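Local coordinates for L-lysine 6-oxidase (Marinomonas mediterranea, PDB 3WEU), which oxidises the epsilon-amino group of free L-lysine with a cysteine tryptophylquinone cofactor, releasing ammonium and the hydrogen peroxide that makes it antibacterial, at residues A94-F99 with N112-R117; I136-P141 with N481-E486; V461-K464 with Q468-H471; R487-E492 with P498-K503. All coordinates share one frame; numbering follows the deposited sequence.

Contact 1 (A94-F99 with N112-R117); sequences AAWYEF and NSYSAR. With SO4 (sulfate ion), chain C.
Tyr114 is met by two aromatic side chains of 94-99, Tyr97 over one face of its ring and Trp96 at its hydroxyl end. The two tyrosine rings form an offset stack, their centroids 4.0 Å apart and their planes only 7° from parallel. The displacement sets Tyr97 CD2 over the centre of the Tyr114 ring, while in the other direction Tyr114 CG lies above the rim of Tyr97. Tyr114 CB sits over the Tyr97 face in a CH-pi contact 3.7 Å from the ring centroid. In Tyr97, CG stands anti to the carbonyl carbon (chi1 -63°), which swings the ring across to its partner.

Trp96 approaches at about a right angle. Its five-membered ring turns an edge toward the Tyr114 face in an offset edge-to-face pair, the planes at 87°, and Trp96 NE1 donates to Tyr114 OH over 3.1 Å, close to the indole plane. At the far end of the stack a water lies 2.6 Å from Tyr97 OH and also bonds Ser115 OG. Trp121 stacks on Tyr97 and Lys503 makes a cation-pi contact with Trp96, extending the cluster beyond the two segments, which belong to the loop between strand 80-91 and helix 129-134. Nearby, Phe99 N donates to sulfate O4 over 2.8 Å, the ion probably coming from the crystallisation liquor.

The chemistry is therefore that of a small aromatic core in a region that is mostly loop: stacking probably fixes the tilt of the Tyr114 ring, and the indole N-H, together with a weak bond from Arg504, anchors its buried hydroxyl.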
loop_
_atom_site.group_PDB
_atom_site.type_symbol
_atom_site.label_atom_id
_atom_site.label_comp_id
_atom_site.label_asym_id
_atom_site.label_seq_id
_atom_site.Cartn_x
_atom_site.Cartn_y
_atom_site.Cartn_z
ATOM N N ALA A 94 22.556 -8.446 -2.929
ATOM C CA ALA A 94 22.011 -7.728 -1.762
ATOM C C ALA A 94 23.073 -6.825 -1.071
ATOM O O ALA A 94 22.728 -5.915 -0.349
ATOM C CB ALA A 94 21.358 -8.666 -0.766
ATOM N N ALA A 95 24.318 -7.094 -1.333
ATOM C CA ALA A 95 25.445 -6.378 -0.783
ATOM C C ALA A 95 25.986 -5.288 -1.698
ATOM O O ALA A 95 26.848 -4.523 -1.274
ATOM C CB ALA A 95 26.539 -7.383 -0.516
ATOM N N TRP A 96 25.478 -5.185 -2.942
ATOM C CA TRP A 96 25.996 -4.215 -3.867
ATOM C C TRP A 96 25.221 -2.895 -3.856
ATOM O O TRP A 96 24.287 -2.650 -3.058
ATOM C CB TRP A 96 26.130 -4.828 -5.282
ATOM C CG TRP A 96 27.208 -4.097 -6.182
ATOM C CD1 TRP A 96 27.001 -3.487 -7.378
ATOM C CD2 TRP A 96 28.588 -3.910 -5.873
ATOM N NE1 TRP A 96 28.140 -2.968 -7.855
ATOM C CE2 TRP A 96 29.141 -3.179 -6.933
ATOM C CE3 TRP A 96 29.404 -4.258 -4.775
ATOM C CZ2 TRP A 96 30.471 -2.807 -6.961
ATOM C CZ3 TRP A 96 30.719 -3.862 -4.777
ATOM C CH2 TRP A 96 31.257 -3.170 -5.883
ATOM N N TYR A 97 25.643 -2.027 -4.754
ATOM C CA TYR A 97 24.971 -0.757 -4.981
ATOM C C TYR A 97 23.644 -0.901 -5.692
ATOM O O TYR A 97 23.444 -1.807 -6.489
ATOM C CB TYR A 97 25.849 0.129 -5.857
ATOM C CG TYR A 97 27.163 0.490 -5.248
ATOM C CD1 TYR A 97 27.238 1.572 -4.341
ATOM C CD2 TYR A 97 28.319 -0.134 -5.601
ATOM C CE1 TYR A 97 28.431 1.962 -3.778
ATOM C CE2 TYR A 97 29.538 0.266 -5.018
ATOM C CZ TYR A 97 29.541 1.318 -4.102
ATOM O OH TYR A 97 30.624 1.775 -3.549
ATOM N N GLU A 98 22.758 0.037 -5.443
ATOM C CA GLU A 98 21.535 0.172 -6.204
ATOM C C GLU A 98 21.910 0.423 -7.703
ATOM O O GLU A 98 22.894 1.133 -7.979
ATOM C CB GLU A 98 20.729 1.364 -5.650
ATOM C CG GLU A 98 20.007 1.073 -4.338
ATOM C CD GLU A 98 18.976 2.146 -3.957
ATOM O OE1 GLU A 98 18.854 3.203 -4.639
ATOM O OE2 GLU A 98 18.250 1.901 -2.959
ATOM N N PHE A 99 21.134 -0.136 -8.636
ATOM C CA PHE A 99 21.408 0.099 -10.028
ATOM C C PHE A 99 20.880 1.478 -10.464
ATOM O O PHE A 99 19.715 1.811 -10.323
ATOM C CB PHE A 99 20.840 -1.008 -10.939
ATOM C CG PHE A 99 21.310 -0.848 -12.381
ATOM C CD1 PHE A 99 22.614 -1.162 -12.732
ATOM C CD2 PHE A 99 20.460 -0.314 -13.329
ATOM C CE1 PHE A 99 23.067 -0.980 -14.011
ATOM C CE2 PHE A 99 20.936 -0.113 -14.612
ATOM C CZ PHE A 99 22.208 -0.467 -14.944
ATOM N N ASN A 112 32.961 9.053 -12.751
ATOM C CA ASN A 112 31.710 8.324 -12.808
ATOM C C ASN A 112 31.742 7.113 -11.901
ATOM O O ASN A 112 30.859 6.260 -11.986
ATOM C CB ASN A 112 31.455 7.887 -14.301
ATOM C CG ASN A 112 30.048 7.375 -14.535
ATOM O OD1 ASN A 112 29.061 8.033 -14.141
ATOM N ND2 ASN A 112 29.933 6.203 -15.205
ATOM N N SER A 113 32.701 7.041 -10.946
ATOM C CA SER A 113 32.741 5.953 -9.949
ATOM C C SER A 113 31.523 5.980 -9.119
ATOM O O SER A 113 30.875 7.023 -8.945
ATOM C CB SER A 113 33.971 6.054 -9.028
ATOM O OG SER A 113 33.767 7.087 -8.069
ATOM N N TYR A 114 31.200 4.850 -8.508
ATOM C CA TYR A 114 30.022 4.799 -7.647
ATOM C C TYR A 114 30.136 5.861 -6.521
ATOM O O TYR A 114 29.160 6.558 -6.188
ATOM C CB TYR A 114 29.872 3.455 -6.974
ATOM C CG TYR A 114 29.422 2.304 -7.836
ATOM C CD1 TYR A 114 28.102 2.179 -8.169
ATOM C CD2 TYR A 114 30.338 1.351 -8.293
ATOM C CE1 TYR A 114 27.668 1.118 -8.951
ATOM C CE2 TYR A 114 29.912 0.265 -9.070
ATOM C CZ TYR A 114 28.598 0.177 -9.411
ATOM O OH TYR A 114 28.049 -0.872 -10.138
ATOM N N SER A 115 31.328 5.967 -5.916
ATOM C CA SER A 115 31.518 7.052 -4.866
ATOM C C SER A 115 31.367 8.436 -5.405
ATOM O O SER A 115 30.690 9.237 -4.852
ATOM C CB SER A 115 32.916 7.010 -4.279
ATOM O OG SER A 115 32.940 5.830 -3.520
ATOM N N ALA A 116 32.026 8.750 -6.481
ATOM C CA ALA A 116 31.820 10.063 -7.033
ATOM C C ALA A 116 30.389 10.387 -7.363
ATOM O O ALA A 116 30.029 11.558 -7.355
ATOM C CB ALA A 116 32.706 10.281 -8.233
ATOM N N ARG A 117 29.568 9.394 -7.726
ATOM C CA ARG A 117 28.204 9.633 -8.119
ATOM C C ARG A 117 27.240 9.519 -6.977
ATOM O O ARG A 117 26.029 9.650 -7.167
ATOM C CB ARG A 117 27.798 8.645 -9.246
ATOM C CG ARG A 117 28.579 8.798 -10.537
ATOM C CD ARG A 117 28.598 10.204 -11.028
ATOM N NE ARG A 117 28.659 10.295 -12.454
ATOM C CZ ARG A 117 28.571 11.447 -13.098
ATOM N NH1 ARG A 117 28.665 12.550 -12.406
ATOM N NH2 ARG A 117 28.510 11.491 -14.420
HETATM S S SO4 C . 18.003 -1.472 -6.848
HETATM O O1 SO4 C . 17.974 -0.020 -6.437
HETATM O O2 SO4 C . 18.261 -2.216 -5.544
HETATM O O3 SO4 C . 16.651 -1.898 -7.363
HETATM O O4 SO4 C . 19.003 -1.789 -7.961
HETATM O O HOH W 1 31.016 4.168 -2.728
#

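Contact 2 (I136-P141 with N481-E486); sequences IIDLGP and NGLTPE
Ile136 lays its CD1 methyl against Leu483 and Pro485, 3.9 Å from Leu483 CB and 4.1 Å from Pro485 CB. The isoleucine is extended at its tip (chi2 179°), so that CD1 touches both residues while the other branch, CG2, comes alongside Leu483 CD1. The leucine meets Ile136 at a slant and continues past it to Asp138.

There the packing changes character. Leu483 CD1 lies 3.3 Å from Asp138 OD2, an apolar methyl against a carboxylate oxygen, and Leu483 CG is just as near. The same oxygen is tied to the backbone of the leucine through a water, which donates to Asp138 OD2 over 2.7 Å and accepts from Leu483 N over 2.9 Å.

Asp138 opens an Asx turn: its OD1 accepts from Gly140 N at 3.0 Å, the donor standing 40° out of the carboxylate plane. Positive phi at Gly140 accompanies the turn, which falls early in strand 137-145 of the large mixed sheet. The facing segment is the linker that leaves helix 475-481 through Gly482, itself at positive phi, so the contact joins the sheet of the N-terminal family region to a loop of the C-terminal one.

His88 NE2 bonds OD1 and Tyr162 OH bonds OD2, so both oxygens of the buried acid have further polar partners beside the apolar flank of Leu483. On the linker, Gln133 from helix 129-134 bonds the carbonyl oxygens of Asn481 and Leu483, and Pro485 packs on that helix as well.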
loop_
_atom_site.group_PDB
_atom_site.type_symbol
_atom_site.label_atom_id
_atom_site.label_comp_id
_atom_site.label_asym_id
_atom_site.label_seq_id
_atom_site.Cartn_x
_atom_site.Cartn_y
_atom_site.Cartn_z
ATOM N N ILE A 136 25.477 -11.345 1.414
ATOM C CA ILE A 136 25.901 -12.126 0.301
ATOM C C ILE A 136 25.327 -13.512 0.516
ATOM O O ILE A 136 25.265 -14.016 1.654
ATOM C CB ILE A 136 27.433 -12.271 0.257
ATOM C CG1 ILE A 136 28.073 -10.894 0.176
ATOM C CG2 ILE A 136 27.941 -13.149 -0.893
ATOM C CD1 ILE A 136 29.552 -10.896 0.140
ATOM N N ILE A 137 24.905 -14.155 -0.576
ATOM C CA ILE A 137 24.589 -15.559 -0.509
ATOM C C ILE A 137 25.812 -16.291 -0.974
ATOM O O ILE A 137 26.175 -16.246 -2.170
ATOM C CB ILE A 137 23.385 -15.992 -1.359
ATOM C CG1 ILE A 137 22.142 -15.190 -1.029
ATOM C CG2 ILE A 137 23.075 -17.487 -1.119
ATOM C CD1 ILE A 137 20.893 -15.601 -1.816
ATOM N N ASP A 138 26.469 -16.978 -0.022
ATOM C CA ASP A 138 27.700 -17.649 -0.224
ATOM C C ASP A 138 27.758 -18.919 0.667
ATOM O O ASP A 138 27.817 -18.849 1.924
ATOM C CB ASP A 138 28.839 -16.707 0.134
ATOM C CG ASP A 138 30.209 -17.345 0.011
ATOM O OD1 ASP A 138 30.357 -18.451 -0.565
ATOM O OD2 ASP A 138 31.203 -16.701 0.446
ATOM N N LEU A 139 27.726 -20.067 0.016
ATOM C CA LEU A 139 27.619 -21.352 0.691
ATOM C C LEU A 139 28.905 -22.075 0.536
ATOM O O LEU A 139 29.009 -23.240 0.876
ATOM C CB LEU A 139 26.478 -22.145 0.102
ATOM C CG LEU A 139 25.109 -21.471 0.115
ATOM C CD1 LEU A 139 24.056 -22.441 -0.409
ATOM C CD2 LEU A 139 24.672 -20.926 1.480
ATOM N N GLY A 140 29.922 -21.357 0.060
ATOM C CA GLY A 140 31.229 -21.949 -0.191
ATOM C C GLY A 140 31.258 -22.721 -1.492
ATOM O O GLY A 140 30.192 -22.873 -2.115
ATOM N N PRO A 141 32.446 -23.208 -1.867
ATOM C CA PRO A 141 32.801 -24.013 -2.969
ATOM C C PRO A 141 32.280 -25.407 -2.719
ATOM O O PRO A 141 31.950 -25.761 -1.564
ATOM C CB PRO A 141 34.320 -23.941 -3.011
ATOM C CG PRO A 141 34.739 -23.742 -1.598
ATOM C CD PRO A 141 33.648 -22.876 -1.052
ATOM N N ASN A 481 38.412 -16.096 4.843
ATOM C CA ASN A 481 37.942 -14.701 4.857
ATOM C C ASN A 481 36.564 -14.431 4.330
ATOM O O ASN A 481 35.953 -13.395 4.575
ATOM C CB ASN A 481 38.956 -13.939 4.014
ATOM C CG ASN A 481 40.350 -14.042 4.599
ATOM O OD1 ASN A 481 41.268 -14.657 4.062
ATOM N ND2 ASN A 481 40.492 -13.439 5.722
ATOM N N GLY A 482 36.034 -15.378 3.581
ATOM C CA GLY A 482 34.779 -15.135 2.885
ATOM C C GLY A 482 35.021 -14.111 1.787
ATOM O O GLY A 482 36.187 -13.801 1.405
ATOM N N LEU A 483 33.902 -13.624 1.242
ATOM C CA LEU A 483 33.941 -12.766 0.098
ATOM C C LEU A 483 33.965 -11.323 0.525
ATOM O O LEU A 483 33.589 -11.019 1.645
ATOM C CB LEU A 483 32.701 -13.009 -0.792
ATOM C CG LEU A 483 32.712 -14.391 -1.445
ATOM C CD1 LEU A 483 31.354 -14.620 -2.116
ATOM C CD2 LEU A 483 33.845 -14.609 -2.451
ATOM N N THR A 484 34.357 -10.419 -0.381
ATOM C CA THR A 484 34.572 -8.997 0.037
ATOM C C THR A 484 33.383 -8.164 -0.441
ATOM O O THR A 484 33.233 -7.944 -1.630
ATOM C CB THR A 484 35.859 -8.481 -0.536
ATOM O OG1 THR A 484 36.874 -9.504 -0.539
ATOM C CG2 THR A 484 36.329 -7.152 0.174
ATOM N N PRO A 485 32.480 -7.767 0.458
ATOM C CA PRO A 485 31.209 -7.196 -0.052
ATOM C C PRO A 485 31.336 -5.870 -0.833
ATOM O O PRO A 485 30.659 -5.640 -1.859
ATOM C CB PRO A 485 30.363 -7.028 1.236
ATOM C CG PRO A 485 31.365 -7.050 2.370
ATOM C CD PRO A 485 32.398 -8.049 1.914
ATOM N N GLU A 486 32.272 -5.029 -0.431
ATOM C CA GLU A 486 32.343 -3.693 -0.995
ATOM C C GLU A 486 33.341 -3.601 -2.131
ATOM O O GLU A 486 33.437 -2.572 -2.761
ATOM C CB GLU A 486 32.612 -2.635 0.114
ATOM C CG GLU A 486 33.824 -2.822 0.937
ATOM C CD GLU A 486 33.564 -3.832 2.068
ATOM O OE1 GLU A 486 32.961 -3.506 3.181
ATOM O OE2 GLU A 486 33.968 -4.968 1.799
HETATM O O HOH W 2 31.137 -14.386 1.918
#

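Contact 3 (V461-K464 with Q468-H471); sequences VIYK and QIKH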
loop_
_atom_site.group_PDB
_atom_site.type_symbol
_atom_site.label_atom_id
_atom_site.label_comp_id
_atom_site.label_asym_id
_atom_site.label_seq_id
_atom_site.Cartn_x
_atom_site.Cartn_y
_atom_site.Cartn_z
ATOM N N VAL A 461 39.617 -4.586 -17.546
ATOM C CA VAL A 461 40.365 -4.919 -16.310
ATOM C C VAL A 461 39.857 -6.155 -15.555
ATOM O O VAL A 461 40.547 -6.669 -14.675
ATOM C CB VAL A 461 40.476 -3.742 -15.350
ATOM C CG1 VAL A 461 40.976 -2.467 -16.056
ATOM C CG2 VAL A 461 39.187 -3.532 -14.611
ATOM N N ILE A 462 38.654 -6.663 -15.874
ATOM C CA ILE A 462 38.210 -7.905 -15.266
ATOM C C ILE A 462 38.696 -9.149 -15.931
ATOM O O ILE A 462 38.429 -10.239 -15.441
ATOM C CB ILE A 462 36.672 -7.969 -15.136
ATOM C CG1 ILE A 462 35.988 -8.201 -16.476
ATOM C CG2 ILE A 462 36.143 -6.725 -14.480
ATOM C CD1 ILE A 462 34.575 -8.689 -16.346
ATOM N N TYR A 463 39.391 -9.024 -17.045
ATOM C CA TYR A 463 39.885 -10.133 -17.821
ATOM C C TYR A 463 41.354 -10.307 -17.712
ATOM O O TYR A 463 42.085 -9.339 -17.716
ATOM C CB TYR A 463 39.649 -9.936 -19.312
ATOM C CG TYR A 463 38.161 -9.808 -19.751
ATOM C CD1 TYR A 463 37.544 -8.593 -19.796
ATOM C CD2 TYR A 463 37.418 -10.917 -20.122
ATOM C CE1 TYR A 463 36.197 -8.461 -20.122
ATOM C CE2 TYR A 463 36.092 -10.817 -20.481
ATOM C CZ TYR A 463 35.475 -9.587 -20.484
ATOM O OH TYR A 463 34.168 -9.542 -20.878
ATOM N N LYS A 464 41.814 -11.540 -17.729
ATOM C CA LYS A 464 43.250 -11.771 -17.882
ATOM C C LYS A 464 43.651 -11.929 -19.323
ATOM O O LYS A 464 44.819 -11.763 -19.645
ATOM C CB LYS A 464 43.704 -12.969 -17.014
ATOM C CG LYS A 464 42.795 -14.178 -17.059
ATOM C CD LYS A 464 43.305 -15.219 -16.062
ATOM C CE LYS A 464 42.496 -16.488 -16.106
ATOM N NZ LYS A 464 42.769 -17.228 -17.386
ATOM N N GLN A 468 38.549 -14.458 -21.043
ATOM C CA GLN A 468 38.940 -15.126 -19.789
ATOM C C GLN A 468 38.900 -14.242 -18.593
ATOM O O GLN A 468 39.681 -13.290 -18.526
ATOM C CB GLN A 468 40.359 -15.573 -19.925
ATOM C CG GLN A 468 40.620 -16.747 -20.791
ATOM C CD GLN A 468 42.105 -17.147 -20.644
ATOM O OE1 GLN A 468 42.831 -16.727 -19.669
ATOM N NE2 GLN A 468 42.568 -17.911 -21.602
ATOM N N ILE A 469 38.025 -14.566 -17.661
ATOM C CA ILE A 469 37.834 -13.778 -16.459
ATOM C C ILE A 469 39.043 -13.967 -15.532
ATOM O O ILE A 469 39.422 -15.095 -15.240
ATOM C CB ILE A 469 36.573 -14.185 -15.720
ATOM C CG1 ILE A 469 35.339 -13.953 -16.615
ATOM C CG2 ILE A 469 36.466 -13.453 -14.379
ATOM C CD1 ILE A 469 35.116 -12.502 -17.085
ATOM N N LYS A 470 39.627 -12.860 -15.112
ATOM C CA LYS A 470 40.697 -12.888 -14.114
ATOM C C LYS A 470 40.158 -13.178 -12.769
ATOM O O LYS A 470 39.195 -12.561 -12.321
ATOM C CB LYS A 470 41.335 -11.471 -14.093
ATOM C CG LYS A 470 42.593 -11.380 -13.203
ATOM C CD LYS A 470 43.046 -9.926 -13.108
ATOM C CE LYS A 470 43.927 -9.467 -14.254
ATOM N NZ LYS A 470 43.695 -8.023 -14.581
ATOM N N HIS A 471 40.772 -14.114 -12.063
ATOM C CA HIS A 471 40.357 -14.484 -10.772
ATOM C C HIS A 471 41.144 -13.678 -9.710
ATOM O O HIS A 471 42.355 -13.510 -9.828
ATOM C CB HIS A 471 40.709 -15.954 -10.525
ATOM C CG HIS A 471 39.866 -16.918 -11.279
ATOM N ND1 HIS A 471 39.446 -18.114 -10.731
ATOM C CD2 HIS A 471 39.433 -16.920 -12.569
ATOM C CE1 HIS A 471 38.748 -18.795 -11.621
ATOM N NE2 HIS A 471 38.719 -18.094 -12.751
HETATM O O HOH W 3 43.307 -6.866 -17.742
#
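Ile462 O accepts from Lys470 N over 2.9 Å, where the backbone of 468-471 returns antiparallel to 461-464. A second backbone bond, also 2.9 Å, joins Lys464 N to Gln468 O, and between the two sits the Tyr463-Ile469 pair, antiparallel and non-hydrogen-bonded, with CA atoms 4.4 Å apart. Tyr463 CA adds a CA-H...O contact to Gln468 O.

Ile462 and Ile469 run side by side in the same direction, their CD1 methyls 3.9 Å apart. Ile469 CD1 is equally close to Tyr463 CE2, which it meets obliquely. The tyrosine ring owes its position to CG standing anti to the carbonyl carbon (chi1 -61°); its hydroxyl bonds Leu457 O, and Cys265 and Val268 of helix 261-272 pack on the side chain.

Lys470 folds back along 461-464 through bends at its third and fourth torsions. Lys470 NZ makes a weak bond of 3.4 Å to Val461 O and is linked weakly through a water to Tyr463 O, but its stronger partner is Glu493 O. Lys464, at the exposed end, passes over Gln468 toward Ile469 O; it was modelled in two conformers, and the placement of its whole side chain, including the amine against the glutamine amide, is doubtful.

Two backbone bonds flank a single antiparallel bridge, as in a minimal beta-hairpin, where the chain turns a corner at Lys464 on its way from a 3-10 turn into strand 468-469, with three residues between the segments.

Contact 4 (R487-E492 with P498-K503); sequences RDECEE and PGDLTK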
loop_
_atom_site.group_PDB
_atom_site.type_symbol
_atom_site.label_atom_id
_atom_site.label_comp_id
_atom_site.label_asym_id
_atom_site.label_seq_id
_atom_site.Cartn_x
_atom_site.Cartn_y
_atom_site.Cartn_z
ATOM N N ARG A 487 34.058 -4.675 -2.449
ATOM C CA ARG A 487 35.134 -4.627 -3.421
ATOM C C ARG A 487 34.582 -4.536 -4.857
ATOM O O ARG A 487 33.826 -5.422 -5.288
ATOM C CB ARG A 487 36.027 -5.864 -3.333
ATOM C CG ARG A 487 37.128 -5.926 -4.349
ATOM C CD ARG A 487 38.057 -7.108 -4.154
ATOM N NE ARG A 487 39.135 -7.167 -5.126
ATOM C CZ ARG A 487 38.981 -7.650 -6.357
ATOM N NH1 ARG A 487 37.761 -8.095 -6.718
ATOM N NH2 ARG A 487 39.982 -7.680 -7.215
ATOM N N ASP A 488 34.984 -3.498 -5.572
ATOM C CA ASP A 488 34.720 -3.393 -7.002
ATOM C C ASP A 488 35.905 -3.915 -7.794
ATOM O O ASP A 488 36.960 -3.319 -7.876
ATOM C CB ASP A 488 34.433 -1.962 -7.378
ATOM C CG ASP A 488 33.942 -1.825 -8.829
ATOM O OD1 ASP A 488 33.970 -2.836 -9.569
ATOM O OD2 ASP A 488 33.519 -0.732 -9.204
ATOM N N GLU A 489 35.724 -5.085 -8.406
ATOM C CA GLU A 489 36.703 -5.629 -9.280
ATOM C C GLU A 489 37.112 -4.744 -10.416
ATOM O O GLU A 489 38.242 -4.847 -10.937
ATOM C CB GLU A 489 36.170 -6.943 -9.832
ATOM C CG GLU A 489 34.986 -6.816 -10.832
ATOM C CD GLU A 489 33.645 -6.398 -10.227
ATOM O OE1 GLU A 489 33.427 -6.287 -8.969
ATOM O OE2 GLU A 489 32.709 -6.216 -11.062
ATOM N N CYS A 490 36.196 -3.880 -10.881
ATOM C CA CYS A 490 36.611 -2.886 -11.898
ATOM C C CYS A 490 37.520 -1.766 -11.390
ATOM O O CYS A 490 38.277 -1.215 -12.168
ATOM C CB CYS A 490 35.397 -2.237 -12.525
ATOM S SG CYS A 490 34.407 -3.497 -13.433
ATOM N N GLU A 491 37.381 -1.417 -10.134
ATOM C CA GLU A 491 38.264 -0.441 -9.483
ATOM C C GLU A 491 39.618 -1.058 -9.126
ATOM O O GLU A 491 40.666 -0.499 -9.464
ATOM C CB GLU A 491 37.599 0.120 -8.227
ATOM C CG GLU A 491 38.519 1.069 -7.493
ATOM C CD GLU A 491 37.818 1.757 -6.369
ATOM O OE1 GLU A 491 36.688 1.379 -6.057
ATOM O OE2 GLU A 491 38.401 2.682 -5.793
ATOM N N GLU A 492 39.641 -2.216 -8.504
ATOM C CA GLU A 492 40.961 -2.818 -8.107
ATOM C C GLU A 492 41.740 -3.419 -9.187
ATOM O O GLU A 492 42.946 -3.470 -9.063
ATOM C CB GLU A 492 40.778 -3.906 -7.051
ATOM C CG GLU A 492 39.918 -3.458 -5.905
ATOM C CD GLU A 492 40.396 -2.145 -5.280
ATOM O OE1 GLU A 492 41.596 -1.852 -5.286
ATOM O OE2 GLU A 492 39.545 -1.377 -4.816
ATOM N N PRO A 498 33.706 -14.552 -6.755
ATOM C CA PRO A 498 32.373 -15.119 -6.884
ATOM C C PRO A 498 31.274 -14.086 -6.541
ATOM O O PRO A 498 31.331 -13.348 -5.548
ATOM C CB PRO A 498 32.372 -16.282 -5.917
ATOM C CG PRO A 498 33.771 -16.713 -5.839
ATOM C CD PRO A 498 34.638 -15.502 -6.138
ATOM N N GLY A 499 30.265 -14.019 -7.411
ATOM C CA GLY A 499 29.215 -13.054 -7.278
ATOM C C GLY A 499 29.466 -11.766 -8.047
ATOM O O GLY A 499 28.507 -10.995 -8.264
ATOM N N ASP A 500 30.655 -11.563 -8.571
ATOM C CA ASP A 500 30.959 -10.280 -9.172
ATOM C C ASP A 500 30.261 -10.007 -10.507
ATOM O O ASP A 500 29.905 -8.855 -10.810
ATOM C CB ASP A 500 32.461 -10.042 -9.260
ATOM C CG ASP A 500 33.067 -9.595 -7.916
ATOM O OD1 ASP A 500 32.314 -9.373 -6.954
ATOM O OD2 ASP A 500 34.302 -9.533 -7.916
ATOM N N LEU A 501 30.096 -11.042 -11.330
ATOM C CA LEU A 501 29.510 -10.837 -12.659
ATOM C C LEU A 501 28.010 -10.583 -12.637
ATOM O O LEU A 501 27.489 -9.977 -13.579
ATOM C CB LEU A 501 29.872 -11.962 -13.629
ATOM C CG LEU A 501 31.195 -11.767 -14.349
ATOM C CD1 LEU A 501 32.322 -11.530 -13.452
ATOM C CD2 LEU A 501 31.500 -12.932 -15.263
ATOM N N THR A 502 27.300 -10.973 -11.571
ATOM C CA THR A 502 25.842 -10.784 -11.527
ATOM C C THR A 502 25.372 -9.789 -10.475
ATOM O O THR A 502 24.200 -9.480 -10.364
ATOM C CB THR A 502 25.090 -12.120 -11.337
ATOM O OG1 THR A 502 25.495 -12.772 -10.116
ATOM C CG2 THR A 502 25.350 -13.052 -12.607
ATOM N N LYS A 503 26.267 -9.254 -9.666
ATOM C CA LYS A 503 25.782 -8.530 -8.502
ATOM C C LYS A 503 25.083 -7.240 -8.822
ATOM O O LYS A 503 24.249 -6.769 -8.021
ATOM C CB LYS A 503 26.931 -8.247 -7.535
ATOM C CG LYS A 503 27.976 -7.330 -8.076
ATOM C CD LYS A 503 29.238 -7.386 -7.241
ATOM C CE LYS A 503 30.376 -6.582 -7.878
ATOM N NZ LYS A 503 31.566 -6.435 -6.955
HETATM O O HOH W 4 35.128 -8.102 -5.705
HETATM O O HOH W 5 31.758 -7.872 -12.925
#
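A buried salt-bridge network joins the start of helix 489-492 to the loop that follows it, and Glu489, Asp500, Lys503 and Arg487 are its members. Lys503 NZ is shared by two carboxylates. Lys503 NZ reaches Glu489 OE1 at 2.7 Å on the syn lone pair, and Asp500 OD1 at 3.0 Å from 71° out of that carboxylate's plane. The lysine arrives as an extended chain beyond CG, from the direction opposite to Glu489, whose own chain bends at chi2 (-71°) to present OE1.

The two acids stack, their planes 23° apart, with Glu489 OE1 3.5 Å from Asp500 OD2; the ammonium bonded to both probably offsets the repulsion.

Asp488 is the N-cap of the short helix: its OD1 accepts from Cys490 N at 2.8 Å. The guanidinium of Arg487, just before it, lies nearly coplanar with the Asp500 carboxylate, but NH1 to OD2 is a long salt bridge of 3.9 Å. A water fills in, accepting from Arg487 NH1 and donating to Asp500 OD2 and Arg487 O, while a second one donates to Glu489 OE2 and Asp500 O. Lys92 also pairs with Asp500 OD1, Arg504 with Glu489 OE2, and Arg487 NH2 bonds Thr494 OG1.

Overall arrangement
Contacts 1, 2 and 4 are buried, whereas contact 3 is partly buried and carries the exposed Lys464. Contact 4 lies at the junction: Trp96 of contact 1 packs on Lys503 and Asp488, Leu483 of contact 2 meets Pro498 O, and Ile462 of contact 3 rests on Glu489 and Cys490. Segments 481-486 and 487-492 are continuous, so contacts 2 and 4 share one run of chain. Chemistry follows place: aromatic stacking in the loops of contact 1, aliphatic packing beside a bridged carboxylate in contact 2, backbone pairing in contact 3, charge pairing in contact 4. Contacts 1 and 3 stay about 10 Å apart at their nearest atoms.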